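Local coordinates for protein-tyrosine-phosphatase (Shewanella sp., PDB 2Z72) that probably hydrolyses phosphotyrosine in proteins at low temperature, using two zinc ions held in a calcineurin-like phosphoesterase fold, at residues K311-L323 with G326-N338. Residues are numbered along the deposited sequence; the frame is centred on the assembly and turned at random. Where two conformers were deposited one is given.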
# COMPACT_ATOMS: atom_id res chain seq x y z
N LYS A 311 -4.20 11.47 13.14
CA LYS A 311 -5.43 11.68 13.92
C LYS A 311 -6.64 10.89 13.46
O LYS A 311 -7.39 10.46 14.30
CB LYS A 311 -5.78 13.17 13.94
CG LYS A 311 -4.71 13.95 14.67
CD LYS A 311 -4.83 15.43 14.39
CE LYS A 311 -3.70 16.16 15.12
NZ LYS A 311 -2.79 17.00 14.25
N SER A 312 -6.84 10.77 12.13
CA SER A 312 -8.06 10.12 11.63
C SER A 312 -7.82 9.68 10.19
O SER A 312 -6.85 10.10 9.57
CB SER A 312 -9.25 11.03 11.69
OG SER A 312 -9.06 12.14 10.84
N GLY A 313 -8.74 8.88 9.67
CA GLY A 313 -8.76 8.54 8.27
C GLY A 313 -10.12 8.01 7.92
O GLY A 313 -10.99 7.83 8.76
N GLU A 314 -10.39 7.70 6.68
CA GLU A 314 -11.54 7.29 6.01
C GLU A 314 -11.19 6.29 4.93
O GLU A 314 -10.05 6.16 4.46
CB GLU A 314 -12.29 8.49 5.36
CG GLU A 314 -12.62 9.55 6.42
CD GLU A 314 -13.61 10.60 5.90
OE1 GLU A 314 -14.04 11.43 6.75
OE2 GLU A 314 -13.87 10.65 4.68
N LEU A 315 -12.24 5.59 4.50
CA LEU A 315 -12.12 4.63 3.39
C LEU A 315 -13.25 4.83 2.43
O LEU A 315 -14.25 5.53 2.68
CB LEU A 315 -11.99 3.22 3.94
CG LEU A 315 -13.07 2.71 4.90
CD1 LEU A 315 -14.37 2.33 4.21
CD2 LEU A 315 -12.51 1.49 5.64
N LEU A 316 -13.12 4.16 1.28
CA LEU A 316 -14.12 4.08 0.24
C LEU A 316 -14.63 2.65 0.17
O LEU A 316 -13.82 1.72 0.12
CB LEU A 316 -13.50 4.49 -1.10
CG LEU A 316 -14.36 4.26 -2.35
CD1 LEU A 316 -15.57 5.21 -2.33
CD2 LEU A 316 -13.53 4.47 -3.59
N LEU A 317 -15.93 2.49 0.13
CA LEU A 317 -16.58 1.22 -0.05
C LEU A 317 -17.29 1.23 -1.39
O LEU A 317 -18.05 2.17 -1.67
CB LEU A 317 -17.55 0.95 1.07
CG LEU A 317 -18.42 -0.30 1.02
CD1 LEU A 317 -17.62 -1.56 1.02
CD2 LEU A 317 -19.40 -0.22 2.24
N LEU A 318 -17.05 0.19 -2.18
CA LEU A 318 -17.73 0.02 -3.49
C LEU A 318 -18.50 -1.26 -3.45
O LEU A 318 -17.93 -2.39 -3.39
CB LEU A 318 -16.70 -0.03 -4.64
CG LEU A 318 -15.70 1.14 -4.67
CD1 LEU A 318 -14.41 0.88 -3.92
CD2 LEU A 318 -15.32 1.50 -6.10
N GLU A 319 -19.83 -1.18 -3.44
CA GLU A 319 -20.69 -2.32 -3.25
C GLU A 319 -22.09 -1.97 -3.76
O GLU A 319 -22.47 -0.81 -3.56
CB GLU A 319 -20.77 -2.65 -1.75
CG GLU A 319 -21.45 -3.91 -1.37
CD GLU A 319 -21.36 -4.29 0.10
OE1 GLU A 319 -21.61 -5.50 0.36
OE2 GLU A 319 -21.05 -3.39 0.93
N ASN A 320 -22.77 -2.92 -4.34
CA ASN A 320 -24.14 -2.68 -4.80
C ASN A 320 -24.29 -1.42 -5.66
O ASN A 320 -25.31 -0.74 -5.59
CB ASN A 320 -25.07 -2.55 -3.60
CG ASN A 320 -25.10 -3.76 -2.69
OD1 ASN A 320 -25.17 -4.87 -3.23
ND2 ASN A 320 -25.08 -3.59 -1.37
N ASN A 321 -23.31 -1.17 -6.50
CA ASN A 321 -23.33 -0.05 -7.43
C ASN A 321 -23.43 1.30 -6.76
O ASN A 321 -23.99 2.26 -7.31
CB ASN A 321 -24.50 -0.24 -8.37
CG ASN A 321 -23.89 -1.12 -9.47
OD1 ASN A 321 -24.13 -2.31 -9.68
ND2 ASN A 321 -23.01 -0.35 -10.15
N ARG A 322 -22.88 1.35 -5.54
CA ARG A 322 -22.74 2.56 -4.78
C ARG A 322 -21.24 2.84 -4.52
O ARG A 322 -20.46 1.87 -4.42
CB ARG A 322 -23.44 2.53 -3.43
CG ARG A 322 -24.94 2.36 -3.59
CD ARG A 322 -25.58 2.69 -2.22
NE ARG A 322 -26.99 2.51 -2.23
CZ ARG A 322 -27.59 1.34 -2.04
NH1 ARG A 322 -26.90 0.21 -1.84
NH2 ARG A 322 -28.92 1.32 -2.08
N LEU A 323 -20.96 4.10 -4.34
CA LEU A 323 -19.69 4.55 -3.80
C LEU A 323 -19.98 5.17 -2.45
O LEU A 323 -20.76 6.12 -2.40
CB LEU A 323 -19.00 5.58 -4.70
CG LEU A 323 -18.71 5.15 -6.11
CD1 LEU A 323 -18.30 6.35 -6.95
CD2 LEU A 323 -17.66 4.08 -6.08
N GLY A 326 -16.67 5.90 4.11
CA GLY A 326 -16.66 5.33 5.45
C GLY A 326 -15.81 6.21 6.34
O GLY A 326 -14.59 6.32 6.20
N LEU A 327 -16.50 6.88 7.26
CA LEU A 327 -15.86 7.83 8.15
C LEU A 327 -15.14 7.14 9.32
O LEU A 327 -15.45 6.00 9.71
CB LEU A 327 -16.92 8.83 8.67
CG LEU A 327 -17.44 9.87 7.67
CD1 LEU A 327 -18.56 9.33 6.84
CD2 LEU A 327 -17.91 11.11 8.42
N TYR A 328 -14.24 7.91 9.94
CA TYR A 328 -13.44 7.41 11.05
C TYR A 328 -14.28 7.01 12.23
O TYR A 328 -13.84 6.15 13.03
CB TYR A 328 -12.45 8.48 11.51
CG TYR A 328 -11.28 8.01 12.32
CD1 TYR A 328 -10.99 8.63 13.55
CD2 TYR A 328 -10.45 6.97 11.91
CE1 TYR A 328 -9.92 8.23 14.32
CE2 TYR A 328 -9.37 6.57 12.68
CZ TYR A 328 -9.11 7.20 13.88
OH TYR A 328 -8.02 6.76 14.57
N ASP A 329 -15.45 7.63 12.43
CA ASP A 329 -16.34 7.33 13.55
C ASP A 329 -17.25 6.13 13.29
O ASP A 329 -18.05 5.83 14.18
CB ASP A 329 -17.11 8.58 13.94
CG ASP A 329 -18.17 8.98 12.96
OD1 ASP A 329 -18.86 9.99 13.35
OD2 ASP A 329 -18.29 8.37 11.88
N GLY A 330 -17.10 5.48 12.10
CA GLY A 330 -17.88 4.28 11.84
C GLY A 330 -19.16 4.58 11.07
O GLY A 330 -19.86 3.66 10.64
N THR A 331 -19.47 5.85 10.87
CA THR A 331 -20.63 6.22 10.03
C THR A 331 -20.24 6.19 8.56
O THR A 331 -19.04 6.10 8.21
CB THR A 331 -21.18 7.62 10.38
OG1 THR A 331 -20.24 8.64 10.14
CG2 THR A 331 -21.62 7.70 11.84
N ARG A 332 -21.23 6.28 7.68
CA ARG A 332 -21.12 6.16 6.25
C ARG A 332 -21.89 7.27 5.57
O ARG A 332 -22.99 7.61 6.08
CB ARG A 332 -21.81 4.89 5.74
CG ARG A 332 -21.65 3.76 6.70
CD ARG A 332 -20.07 3.39 6.34
NE ARG A 332 -20.56 2.02 5.53
CZ ARG A 332 -20.94 1.03 6.31
NH1 ARG A 332 -21.36 -0.14 5.81
NH2 ARG A 332 -20.93 1.05 7.67
N GLU A 333 -21.46 7.75 4.43
CA GLU A 333 -22.14 8.72 3.58
C GLU A 333 -22.02 8.28 2.15
O GLU A 333 -20.93 8.02 1.67
CB GLU A 333 -21.50 10.10 3.77
CG GLU A 333 -21.80 10.53 5.20
CD GLU A 333 -21.66 11.96 5.57
OE1 GLU A 333 -21.34 12.18 6.77
OE2 GLU A 333 -21.88 12.81 4.65
N THR A 334 -23.11 8.27 1.43
CA THR A 334 -23.06 7.84 0.04
C THR A 334 -22.53 8.96 -0.84
O THR A 334 -23.10 10.04 -0.72
CB THR A 334 -24.46 7.36 -0.43
OG1 THR A 334 -24.76 6.23 0.41
CG2 THR A 334 -24.44 6.84 -1.83
N LEU A 335 -21.56 8.67 -1.69
CA LEU A 335 -21.07 9.64 -2.66
C LEU A 335 -21.81 9.56 -3.96
O LEU A 335 -22.10 10.56 -4.62
CB LEU A 335 -19.58 9.47 -2.95
CG LEU A 335 -18.64 9.53 -1.73
CD1 LEU A 335 -17.21 9.31 -2.12
CD2 LEU A 335 -18.79 10.86 -1.02
N GLN A 336 -22.13 8.33 -4.39
CA GLN A 336 -22.79 8.06 -5.67
C GLN A 336 -23.66 6.84 -5.46
O GLN A 336 -23.23 5.83 -4.91
CB GLN A 336 -21.81 7.85 -6.84
CG GLN A 336 -22.44 7.94 -8.23
CD GLN A 336 -21.46 7.67 -9.33
OE1 GLN A 336 -21.10 6.50 -9.56
NE2 GLN A 336 -20.99 8.66 -10.07
N GLU A 337 -24.89 6.90 -6.01
CA GLU A 337 -25.69 5.66 -6.04
C GLU A 337 -26.32 5.52 -7.38
O GLU A 337 -26.86 6.46 -7.99
CB GLU A 337 -26.63 5.60 -4.92
CG GLU A 337 -27.61 6.71 -4.61
CD GLU A 337 -28.24 6.17 -3.30
OE1 GLU A 337 -28.82 6.95 -2.52
OE2 GLU A 337 -28.12 4.93 -3.08
N ASN A 338 -26.28 4.24 -7.75
CA ASN A 338 -26.35 3.81 -9.16
C ASN A 338 -25.42 4.64 -10.06
O ASN A 338 -24.24 4.27 -10.21
CB ASN A 338 -27.81 3.80 -9.61
CG ASN A 338 -28.53 2.73 -8.80
OD1 ASN A 338 -29.47 3.08 -8.08
ND2 ASN A 338 -28.08 1.49 -8.94
O HOH W 1 -13.89 10.71 9.33
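A chi1 of -161° turns the Tyr328 ring away from its own backbone N and flat over the chain at Ser312, while the extended arm of Arg322, its CG anti to the carbonyl carbon, runs alongside Glu337. Ser312 CA sits 3.6 Å from the ring centroid of Tyr328, almost on the ring normal, a CH-pi contact over the face. Ser312 suits this place because its small CB fits over the ring at Tyr328 CD1; beside it, Gly313 O lies 3.2 Å from Tyr328 CB. Val85, Thr88 and Leu89 of helix 83-92 also touch the Tyr328 side chain, and an alanine in place of Tyr328 would probably leave a gap between that helix and the chain at Ser312. A water accepts from Tyr328 N and donates to Glu314 OE1; this oxygen also forms a salt bridge with Arg325, and OE2 accepts from Val292 N, which gives both carboxylate oxygens work. Next to it, Leu315 N and Gly326 O bond at 3.0 Å, and Gly326 N returns a bond to Leu315 O. Glycine suits position 326 because Leu315 CD1 packs directly on its CA. This pair belongs to an antiparallel meander in which strand 322-326 lies between 315-319 and the later strands 332-334 and 336-337. Leu335 and Gln336 together face Leu323 in a classic beta bulge: Leu323 O accepts from Leu335 N at 2.8 Å and from Gln336 N at 3.3 Å. On the same face of the sheet as Gln336, whose NE2 reaches Asn341, Leu323 CD1 packs 3.8 Å from Gln336 CB. Opposite charges suit the partly exposed, non-hydrogen-bonded pair Arg322 and Glu337, whose side chains point the same way: Arg322 NE forms a salt bridge with Glu337 OE2 at 2.8 Å, in the guanidinium plane although the two planar groups are turned 61° apart.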